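Local coordinates for protein N-acyl-D-glutamate deacylase (Bordetella bronchiseptica, PDB 3GIP) that hydrolyses the amide bond of N-acyl-D-glutamate to release D-glutamate, as a zinc-containing deacylase of the amidohydrolase superfamily, at residues Ile87-Ser98 and Ile138-Asn148; Ala181-Tyr190 and Arg213-Asn221. All blocks are in the same frame, centred on the assembly; numbering follows the deposited sequence.

From the N terminus, the chain first lays down strand 87-92 and the loop carrying Cys95. It returns through helix 124-133 to strand 139-145, and interaction 1 closes that loop. Helix 163-179 then leads to strand 183-187. Helix 198-210 follows, and interaction 2 closes the second loop at strand 214-218. The two contacts stand in series and neither nest nor cross. Strands 139-145 and 183-187 are themselves neighbours, so four parallel strands run side by side. Ser185 OG joins the two contacts at 2.6 Å from Gly93 O and 2.8 Å from Gly96 N. Both contacts reach one zinc ion, through Cys95 and His218.

Interaction 1: residues Ile87-Ser98 and Ile138-Asn148; sequences ITTVVVGNCGVS and INVAALVGHAN. With ZN (zinc ion), chain F.
Leu143 lies against the end of strand 87-92. Its CB meets Gly93 O at 3.4 Å. CG follows beside Val92 O and Val91 CG1. At the tip, CD1 reaches Val91 CG1 at 3.9 Å and also touches Asn94 OD1. Leu143 CG stands anti to its own carbonyl carbon (chi1 -65°), and this directs the branch toward those two side chains. The Asn94 amide is anchored on its other end, where ND2 bonds to Gly67 O.

The two strands run parallel. Five backbone bonds zip them from Thr88 O to Leu143 N. Ala141 N to Val90 O is nearly straight, at 175°. On one face Val92 CG2 packs on Ala142 CB at 3.8 Å. Further back, Ile138 CD1 meets Val90 CG1 at 3.7 Å, the two side chains crossing at about a right angle.

Beyond the strands, the type I' turn from Asn94 to Val97 approaches the start of helix 146-153. Gly96 O accepts from Ala147 N at 2.8 Å. A weak bond from Asn148 N adds to it. Ser98 OG accepts from Gly145 N at 2.8 Å and also bonds to Ala100 O. The turn carries Cys95, whose SG binds zinc at 2.2 Å together with His218, His248 and the two oxygens of an acetate.

Strand 87-92 is flanked by strands 57-64 and 139-145, and strand 139-145 is flanked in turn by strand 183-187. Phe73 of helix 72-75 covers Val90, Val92 and Val140, while Lys82 of helix 80-83 packs on Ile87, Val90 and Ile138.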
loop_
_atom_site.group_PDB
_atom_site.type_symbol
_atom_site.label_atom_id
_atom_site.label_comp_id
_atom_site.label_asym_id
_atom_site.label_seq_id
_atom_site.Cartn_x
_atom_site.Cartn_y
_atom_site.Cartn_z
ATOM N N ILE A 87 -10.177 3.413 4.530
ATOM C CA ILE A 87 -9.558 3.414 3.208
ATOM C C ILE A 87 -10.588 3.333 2.082
ATOM O O ILE A 87 -11.449 2.454 2.090
ATOM C CB ILE A 87 -8.574 2.233 3.090
ATOM C CG1 ILE A 87 -7.452 2.403 4.116
ATOM C CG2 ILE A 87 -7.999 2.149 1.685
ATOM C CD1 ILE A 87 -6.611 1.158 4.315
ATOM N N THR A 88 -10.485 4.248 1.118
ATOM C CA THR A 88 -11.409 4.291 -0.019
ATOM C C THR A 88 -10.730 4.019 -1.363
ATOM O O THR A 88 -11.404 3.833 -2.380
ATOM C CB THR A 88 -12.113 5.657 -0.111
ATOM O OG1 THR A 88 -11.131 6.697 -0.165
ATOM C CG2 THR A 88 -13.012 5.877 1.092
ATOM N N THR A 89 -9.402 4.016 -1.369
ATOM C CA THR A 89 -8.628 3.747 -2.580
ATOM C C THR A 89 -7.375 2.975 -2.193
ATOM O O THR A 89 -6.769 3.251 -1.158
ATOM C CB THR A 89 -8.174 5.054 -3.288
ATOM O OG1 THR A 89 -9.318 5.773 -3.761
ATOM C CG2 THR A 89 -7.257 4.739 -4.471
ATOM N N VAL A 90 -6.993 2.003 -3.012
ATOM C CA VAL A 90 -5.783 1.247 -2.744
ATOM C C VAL A 90 -4.956 1.122 -4.009
ATOM O O VAL A 90 -5.498 0.969 -5.105
ATOM C CB VAL A 90 -6.075 -0.178 -2.211
ATOM C CG1 VAL A 90 -6.843 -0.991 -3.247
ATOM C CG2 VAL A 90 -4.759 -0.870 -1.861
ATOM N N VAL A 91 -3.643 1.227 -3.852
ATOM C CA VAL A 91 -2.724 1.078 -4.967
ATOM C C VAL A 91 -2.143 -0.324 -4.802
ATOM O O VAL A 91 -1.454 -0.610 -3.819
ATOM C CB VAL A 91 -1.588 2.122 -4.917
ATOM C CG1 VAL A 91 -0.649 1.928 -6.105
ATOM C CG2 VAL A 91 -2.175 3.529 -4.929
ATOM N N VAL A 92 -2.443 -1.205 -5.752
ATOM C CA VAL A 92 -1.955 -2.581 -5.695
ATOM C C VAL A 92 -0.799 -2.811 -6.668
ATOM O O VAL A 92 -0.417 -1.904 -7.413
ATOM C CB VAL A 92 -3.088 -3.585 -6.022
ATOM C CG1 VAL A 92 -4.260 -3.382 -5.066
ATOM C CG2 VAL A 92 -3.549 -3.405 -7.467
ATOM N N GLY A 93 -0.243 -4.022 -6.650
ATOM C CA GLY A 93 0.854 -4.360 -7.544
ATOM C C GLY A 93 2.211 -3.892 -7.063
ATOM O O GLY A 93 3.079 -3.538 -7.862
ATOM N N ASN A 94 2.405 -3.919 -5.749
ATOM C CA ASN A 94 3.653 -3.465 -5.152
ATOM C C ASN A 94 4.735 -4.524 -4.987
ATOM O O ASN A 94 4.482 -5.725 -5.101
ATOM C CB ASN A 94 3.353 -2.845 -3.787
ATOM C CG ASN A 94 2.738 -1.474 -3.903
ATOM O OD1 ASN A 94 3.428 -0.504 -4.201
ATOM N ND2 ASN A 94 1.431 -1.385 -3.680
ATOM N N CYS A 95 5.948 -4.045 -4.725
ATOM C CA CYS A 95 7.116 -4.881 -4.484
ATOM C C CYS A 95 7.466 -5.843 -5.603
ATOM O O CYS A 95 8.016 -6.915 -5.357
ATOM C CB CYS A 95 6.926 -5.657 -3.183
ATOM S SG CYS A 95 6.442 -4.565 -1.806
ATOM N N GLY A 96 7.149 -5.449 -6.831
ATOM C CA GLY A 96 7.468 -6.285 -7.976
ATOM C C GLY A 96 6.445 -7.331 -8.368
ATOM O O GLY A 96 6.587 -7.950 -9.420
ATOM N N VAL A 97 5.416 -7.535 -7.550
ATOM C CA VAL A 97 4.404 -8.541 -7.864
ATOM C C VAL A 97 3.022 -7.938 -8.061
ATOM O O VAL A 97 2.533 -7.168 -7.230
ATOM C CB VAL A 97 4.349 -9.638 -6.778
ATOM C CG1 VAL A 97 5.627 -10.459 -6.822
ATOM C CG2 VAL A 97 4.158 -9.011 -5.398
ATOM N N SER A 98 2.385 -8.309 -9.168
ATOM C CA SER A 98 1.073 -7.775 -9.510
ATOM C C SER A 98 0.130 -8.821 -10.098
ATOM O O SER A 98 0.534 -9.947 -10.380
ATOM C CB SER A 98 1.246 -6.639 -10.518
ATOM O OG SER A 98 1.974 -7.091 -11.656
ATOM N N ILE A 138 -13.758 -0.734 -3.084
ATOM C CA ILE A 138 -13.087 0.559 -3.019
ATOM C C ILE A 138 -12.396 0.818 -4.354
ATOM O O ILE A 138 -12.361 -0.058 -5.222
ATOM C CB ILE A 138 -12.030 0.599 -1.880
ATOM C CG1 ILE A 138 -10.914 -0.414 -2.148
ATOM C CG2 ILE A 138 -12.697 0.303 -0.544
ATOM C CD1 ILE A 138 -9.758 -0.330 -1.148
ATOM N N ASN A 139 -11.847 2.017 -4.525
ATOM C CA ASN A 139 -11.170 2.347 -5.775
ATOM C C ASN A 139 -9.853 1.601 -5.876
ATOM O O ASN A 139 -9.184 1.352 -4.867
ATOM C CB ASN A 139 -10.930 3.852 -5.871
ATOM C CG ASN A 139 -12.210 4.644 -5.768
ATOM O OD1 ASN A 139 -12.371 5.473 -4.870
ATOM N ND2 ASN A 139 -13.137 4.389 -6.685
ATOM N N VAL A 140 -9.480 1.250 -7.102
ATOM C CA VAL A 140 -8.252 0.507 -7.337
ATOM C C VAL A 140 -7.348 1.090 -8.413
ATOM O O VAL A 140 -7.767 1.292 -9.554
ATOM C CB VAL A 140 -8.569 -0.951 -7.737
ATOM C CG1 VAL A 140 -7.277 -1.732 -7.935
ATOM C CG2 VAL A 140 -9.440 -1.601 -6.675
ATOM N N ALA A 141 -6.103 1.360 -8.034
ATOM C CA ALA A 141 -5.091 1.858 -8.958
ATOM C C ALA A 141 -4.087 0.715 -8.983
ATOM O O ALA A 141 -3.872 0.064 -7.957
ATOM C CB ALA A 141 -4.442 3.127 -8.421
ATOM N N ALA A 142 -3.475 0.457 -10.135
ATOM C CA ALA A 142 -2.544 -0.657 -10.218
ATOM C C ALA A 142 -1.190 -0.385 -10.843
ATOM O O ALA A 142 -1.072 0.328 -11.841
ATOM C CB ALA A 142 -3.210 -1.823 -10.948
ATOM N N LEU A 143 -0.169 -0.982 -10.237
ATOM C CA LEU A 143 1.204 -0.896 -10.710
ATOM C C LEU A 143 1.477 -2.256 -11.339
ATOM O O LEU A 143 0.853 -3.249 -10.961
ATOM C CB LEU A 143 2.173 -0.707 -9.540
ATOM C CG LEU A 143 2.102 0.582 -8.720
ATOM C CD1 LEU A 143 2.635 0.315 -7.312
ATOM C CD2 LEU A 143 2.909 1.678 -9.406
ATOM N N VAL A 144 2.383 -2.305 -12.307
ATOM C CA VAL A 144 2.742 -3.580 -12.919
ATOM C C VAL A 144 4.048 -3.998 -12.263
ATOM O O VAL A 144 4.975 -3.196 -12.136
ATOM C CB VAL A 144 2.929 -3.458 -14.451
ATOM C CG1 VAL A 144 3.934 -2.381 -14.776
ATOM C CG2 VAL A 144 3.387 -4.796 -15.022
ATOM N N GLY A 145 4.115 -5.251 -11.828
ATOM C CA GLY A 145 5.307 -5.735 -11.157
ATOM C C GLY A 145 6.472 -6.131 -12.037
ATOM O O GLY A 145 6.304 -6.832 -13.038
ATOM N N HIS A 146 7.662 -5.680 -11.658
ATOM C CA HIS A 146 8.884 -5.999 -12.387
ATOM C C HIS A 146 9.105 -7.514 -12.369
ATOM O O HIS A 146 9.612 -8.088 -13.334
ATOM C CB HIS A 146 10.068 -5.262 -11.747
ATOM C CG HIS A 146 11.412 -5.739 -12.204
ATOM N ND1 HIS A 146 11.786 -5.769 -13.531
ATOM C CD2 HIS A 146 12.481 -6.184 -11.501
ATOM C CE1 HIS A 146 13.029 -6.211 -13.625
ATOM N NE2 HIS A 146 13.473 -6.468 -12.407
ATOM N N ALA A 147 8.725 -8.166 -11.275
ATOM C CA ALA A 147 8.881 -9.612 -11.200
ATOM C C ALA A 147 8.011 -10.237 -12.286
ATOM O O ALA A 147 8.443 -11.153 -12.991
ATOM C CB ALA A 147 8.468 -10.122 -9.825
ATOM N N ASN A 148 6.785 -9.735 -12.421
ATOM C CA ASN A 148 5.861 -10.235 -13.438
ATOM C C ASN A 148 6.471 -10.051 -14.820
ATOM O O ASN A 148 6.417 -10.956 -15.658
ATOM C CB ASN A 148 4.530 -9.482 -13.384
ATOM C CG ASN A 148 3.670 -9.900 -12.215
ATOM O OD1 ASN A 148 2.632 -10.540 -12.390
ATOM N ND2 ASN A 148 4.095 -9.538 -11.011
HETATM ZN ZN ZN F . 7.771 -4.949 -0.067
#

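Interaction 2: residues Ala181-Tyr190 and Arg213-Asn221; sequences AVGFSTGLAY and RLHTSHIRN. With ZN (zinc ion), chain F; ACY (acetic acid), chain C.
Phe184 CZ lies over one face of the His215 imidazole. The planes are 5° apart but strongly offset, so only the rims of the rings meet, Phe184 CE1 reaching His215 CD2 at 3.5 Å. Thr186 OG1 lies near the imidazole plane, 2.8 Å from His215 NE2. The same hydroxyl is hydrogen-bonded to Ser217 OG, also at 2.8 Å. Thr186 OG1 stands between the backbone N and the carbonyl carbon (chi1 49°), which brings it to both partners. Leu204 of helix 198-210 packs on Phe184, and Leu201 on Thr186. Backbone bonds knit the parallel strands throughout this tight part, as far as Leu188 N to His218 O at 3.0 Å.

The outer edges are looser. Arg213 is partly exposed and gives Ala181 O only a weak, bent bond; its NH1 also bonds to Leu177 O. At the other end Ala189 is exposed. Arg220 CB packs on Leu188 CB at 3.9 Å, while the guanidinium runs on to Glu232 (salt bridge) and the carbonyls of Ala194 and Ala196.

His218 ND1 binds zinc at 2.0 Å, and an acetate, probably from the crystallisation liquor, gives both oxygens. Tyr190 OH donates to acetate O at 2.6 Å and also bonds to Thr289 OG1.

Strand 183-187, helix 198-210 and strand 214-218 form a beta-alpha-beta unit. A zinc ligand at the C-terminal end of a strand is characteristic of the amidohydrolase TIM barrel.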
loop_
_atom_site.group_PDB
_atom_site.type_symbol
_atom_site.label_atom_id
_atom_site.label_comp_id
_atom_site.label_asym_id
_atom_site.label_seq_id
_atom_site.Cartn_x
_atom_site.Cartn_y
_atom_site.Cartn_z
ATOM N N ALA A 181 -2.248 1.594 -15.991
ATOM C CA ALA A 181 -1.417 1.335 -14.814
ATOM C C ALA A 181 -0.736 2.641 -14.418
ATOM O O ALA A 181 -0.388 3.449 -15.278
ATOM C CB ALA A 181 -0.372 0.275 -15.126
ATOM N N VAL A 182 -0.541 2.842 -13.118
ATOM C CA VAL A 182 0.084 4.065 -12.628
ATOM C C VAL A 182 1.610 4.042 -12.621
ATOM O O VAL A 182 2.247 5.046 -12.306
ATOM C CB VAL A 182 -0.418 4.415 -11.203
ATOM C CG1 VAL A 182 -1.888 4.786 -11.249
ATOM C CG2 VAL A 182 -0.205 3.236 -10.258
ATOM N N GLY A 183 2.194 2.904 -12.975
ATOM C CA GLY A 183 3.639 2.790 -13.002
ATOM C C GLY A 183 4.045 1.347 -12.806
ATOM O O GLY A 183 3.229 0.443 -12.987
ATOM N N PHE A 184 5.305 1.121 -12.452
ATOM C CA PHE A 184 5.774 -0.232 -12.210
ATOM C C PHE A 184 6.462 -0.280 -10.850
ATOM O O PHE A 184 6.937 0.745 -10.343
ATOM C CB PHE A 184 6.725 -0.691 -13.329
ATOM C CG PHE A 184 8.102 -0.093 -13.258
ATOM C CD1 PHE A 184 9.171 -0.844 -12.783
ATOM C CD2 PHE A 184 8.337 1.211 -13.690
ATOM C CE1 PHE A 184 10.462 -0.306 -12.739
ATOM C CE2 PHE A 184 9.623 1.760 -13.650
ATOM C CZ PHE A 184 10.685 0.997 -13.174
ATOM N N SER A 185 6.495 -1.461 -10.251
ATOM C CA SER A 185 7.131 -1.611 -8.953
ATOM C C SER A 185 8.249 -2.628 -9.047
ATOM O O SER A 185 8.228 -3.506 -9.910
ATOM C CB SER A 185 6.113 -2.087 -7.915
ATOM O OG SER A 185 5.700 -3.424 -8.174
ATOM N N THR A 186 9.233 -2.498 -8.166
ATOM C CA THR A 186 10.334 -3.446 -8.119
ATOM C C THR A 186 10.403 -4.070 -6.729
ATOM O O THR A 186 9.953 -3.475 -5.742
ATOM C CB THR A 186 11.700 -2.785 -8.432
ATOM O OG1 THR A 186 11.856 -1.590 -7.655
ATOM C CG2 THR A 186 11.801 -2.443 -9.908
ATOM N N GLY A 187 10.939 -5.284 -6.675
ATOM C CA GLY A 187 11.119 -6.000 -5.421
ATOM C C GLY A 187 12.546 -6.502 -5.508
ATOM O O GLY A 187 12.795 -7.694 -5.699
ATOM N N LEU A 188 13.489 -5.577 -5.374
ATOM C CA LEU A 188 14.903 -5.897 -5.509
ATOM C C LEU A 188 15.480 -6.816 -4.442
ATOM O O LEU A 188 16.576 -7.350 -4.606
ATOM C CB LEU A 188 15.712 -4.596 -5.609
ATOM C CG LEU A 188 15.221 -3.655 -6.719
ATOM C CD1 LEU A 188 16.155 -2.462 -6.828
ATOM C CD2 LEU A 188 15.154 -4.399 -8.055
ATOM N N ALA A 189 14.732 -7.018 -3.362
ATOM C CA ALA A 189 15.174 -7.899 -2.288
ATOM C C ALA A 189 14.690 -9.321 -2.562
ATOM O O ALA A 189 15.032 -10.250 -1.832
ATOM C CB ALA A 189 14.616 -7.410 -0.944
ATOM N N TYR A 190 13.893 -9.483 -3.618
ATOM C CA TYR A 190 13.326 -10.781 -3.978
ATOM C C TYR A 190 13.749 -11.288 -5.350
ATOM O O TYR A 190 14.189 -10.523 -6.209
ATOM C CB TYR A 190 11.799 -10.711 -4.000
ATOM C CG TYR A 190 11.148 -10.225 -2.734
ATOM C CD1 TYR A 190 11.363 -10.873 -1.523
ATOM C CD2 TYR A 190 10.271 -9.139 -2.757
ATOM C CE1 TYR A 190 10.718 -10.456 -0.363
ATOM C CE2 TYR A 190 9.621 -8.716 -1.607
ATOM C CZ TYR A 190 9.848 -9.381 -0.413
ATOM O OH TYR A 190 9.202 -8.969 0.731
ATOM N N ARG A 213 4.779 8.414 -15.301
ATOM C CA ARG A 213 4.304 7.347 -14.431
ATOM C C ARG A 213 5.374 7.052 -13.384
ATOM O O ARG A 213 6.501 7.536 -13.485
ATOM C CB ARG A 213 3.969 6.097 -15.252
ATOM C CG ARG A 213 2.863 6.328 -16.285
ATOM C CD ARG A 213 1.558 6.803 -15.647
ATOM N NE ARG A 213 0.624 7.321 -16.648
ATOM C CZ ARG A 213 -0.107 6.568 -17.465
ATOM N NH1 ARG A 213 -0.033 5.247 -17.412
ATOM N NH2 ARG A 213 -0.900 7.147 -18.359
ATOM N N LEU A 214 5.029 6.246 -12.389
ATOM C CA LEU A 214 5.940 5.954 -11.287
ATOM C C LEU A 214 6.768 4.683 -11.283
ATOM O O LEU A 214 6.486 3.713 -11.989
ATOM C CB LEU A 214 5.153 5.942 -9.975
ATOM C CG LEU A 214 4.506 7.202 -9.417
ATOM C CD1 LEU A 214 3.417 6.801 -8.439
ATOM C CD2 LEU A 214 5.556 8.059 -8.728
ATOM N N HIS A 215 7.807 4.725 -10.455
ATOM C CA HIS A 215 8.641 3.571 -10.180
ATOM C C HIS A 215 8.555 3.512 -8.663
ATOM O O HIS A 215 9.076 4.405 -7.989
ATOM C CB HIS A 215 10.118 3.756 -10.525
ATOM C CG HIS A 215 10.987 2.666 -9.966
ATOM N ND1 HIS A 215 12.322 2.844 -9.673
ATOM C CD2 HIS A 215 10.698 1.386 -9.629
ATOM C CE1 HIS A 215 12.817 1.723 -9.177
ATOM N NE2 HIS A 215 11.851 0.822 -9.140
ATOM N N THR A 216 7.864 2.513 -8.127
ATOM C CA THR A 216 7.782 2.362 -6.675
ATOM C C THR A 216 8.728 1.204 -6.395
ATOM O O THR A 216 8.839 0.278 -7.205
ATOM C CB THR A 216 6.354 2.031 -6.195
ATOM O OG1 THR A 216 5.968 0.736 -6.668
ATOM C CG2 THR A 216 5.371 3.075 -6.706
ATOM N N SER A 217 9.416 1.232 -5.260
ATOM C CA SER A 217 10.375 0.176 -5.006
ATOM C C SER A 217 10.555 -0.374 -3.608
ATOM O O SER A 217 10.667 0.373 -2.632
ATOM C CB SER A 217 11.754 0.623 -5.516
ATOM O OG SER A 217 12.751 -0.362 -5.273
ATOM N N HIS A 218 10.554 -1.701 -3.531
ATOM C CA HIS A 218 10.860 -2.392 -2.295
ATOM C C HIS A 218 12.337 -2.554 -2.646
ATOM O O HIS A 218 12.701 -3.379 -3.492
ATOM C CB HIS A 218 10.149 -3.748 -2.223
ATOM C CG HIS A 218 10.606 -4.604 -1.082
ATOM N ND1 HIS A 218 9.733 -5.323 -0.290
ATOM C CD2 HIS A 218 11.848 -4.878 -0.616
ATOM C CE1 HIS A 218 10.421 -6.000 0.613
ATOM N NE2 HIS A 218 11.705 -5.748 0.436
ATOM N N ILE A 219 13.178 -1.729 -2.034
ATOM C CA ILE A 219 14.602 -1.722 -2.343
ATOM C C ILE A 219 15.386 -3.014 -2.102
ATOM O O ILE A 219 14.916 -3.937 -1.436
ATOM C CB ILE A 219 15.281 -0.504 -1.669
ATOM C CG1 ILE A 219 15.219 -0.616 -0.146
ATOM C CG2 ILE A 219 14.558 0.774 -2.110
ATOM C CD1 ILE A 219 15.810 0.593 0.560
ATOM N N ARG A 220 16.591 -3.063 -2.664
ATOM C CA ARG A 220 17.435 -4.254 -2.606
ATOM C C ARG A 220 17.687 -4.842 -1.224
ATOM O O ARG A 220 17.644 -6.060 -1.047
ATOM C CB ARG A 220 18.765 -3.976 -3.313
ATOM C CG ARG A 220 19.589 -5.227 -3.592
ATOM C CD ARG A 220 20.757 -4.906 -4.518
ATOM N NE ARG A 220 20.301 -4.440 -5.827
ATOM C CZ ARG A 220 19.937 -5.243 -6.824
ATOM N NH1 ARG A 220 19.981 -6.560 -6.668
ATOM N NH2 ARG A 220 19.521 -4.727 -7.975
ATOM N N ASN A 221 17.958 -3.985 -0.248
ATOM C CA ASN A 221 18.197 -4.458 1.104
ATOM C C ASN A 221 17.773 -3.376 2.078
ATOM O O ASN A 221 18.015 -2.195 1.842
ATOM C CB ASN A 221 19.673 -4.803 1.298
ATOM C CG ASN A 221 19.958 -5.358 2.676
ATOM O OD1 ASN A 221 20.257 -4.614 3.609
ATOM N ND2 ASN A 221 19.848 -6.675 2.817
HETATM ZN ZN ZN F . 7.771 -4.949 -0.067
HETATM C C ACY C . 6.477 -6.848 1.275
HETATM O O ACY C . 7.443 -7.103 0.593
HETATM O OXT ACY C . 6.110 -5.581 1.460
HETATM C CH3 ACY C . 5.689 -7.957 1.913
#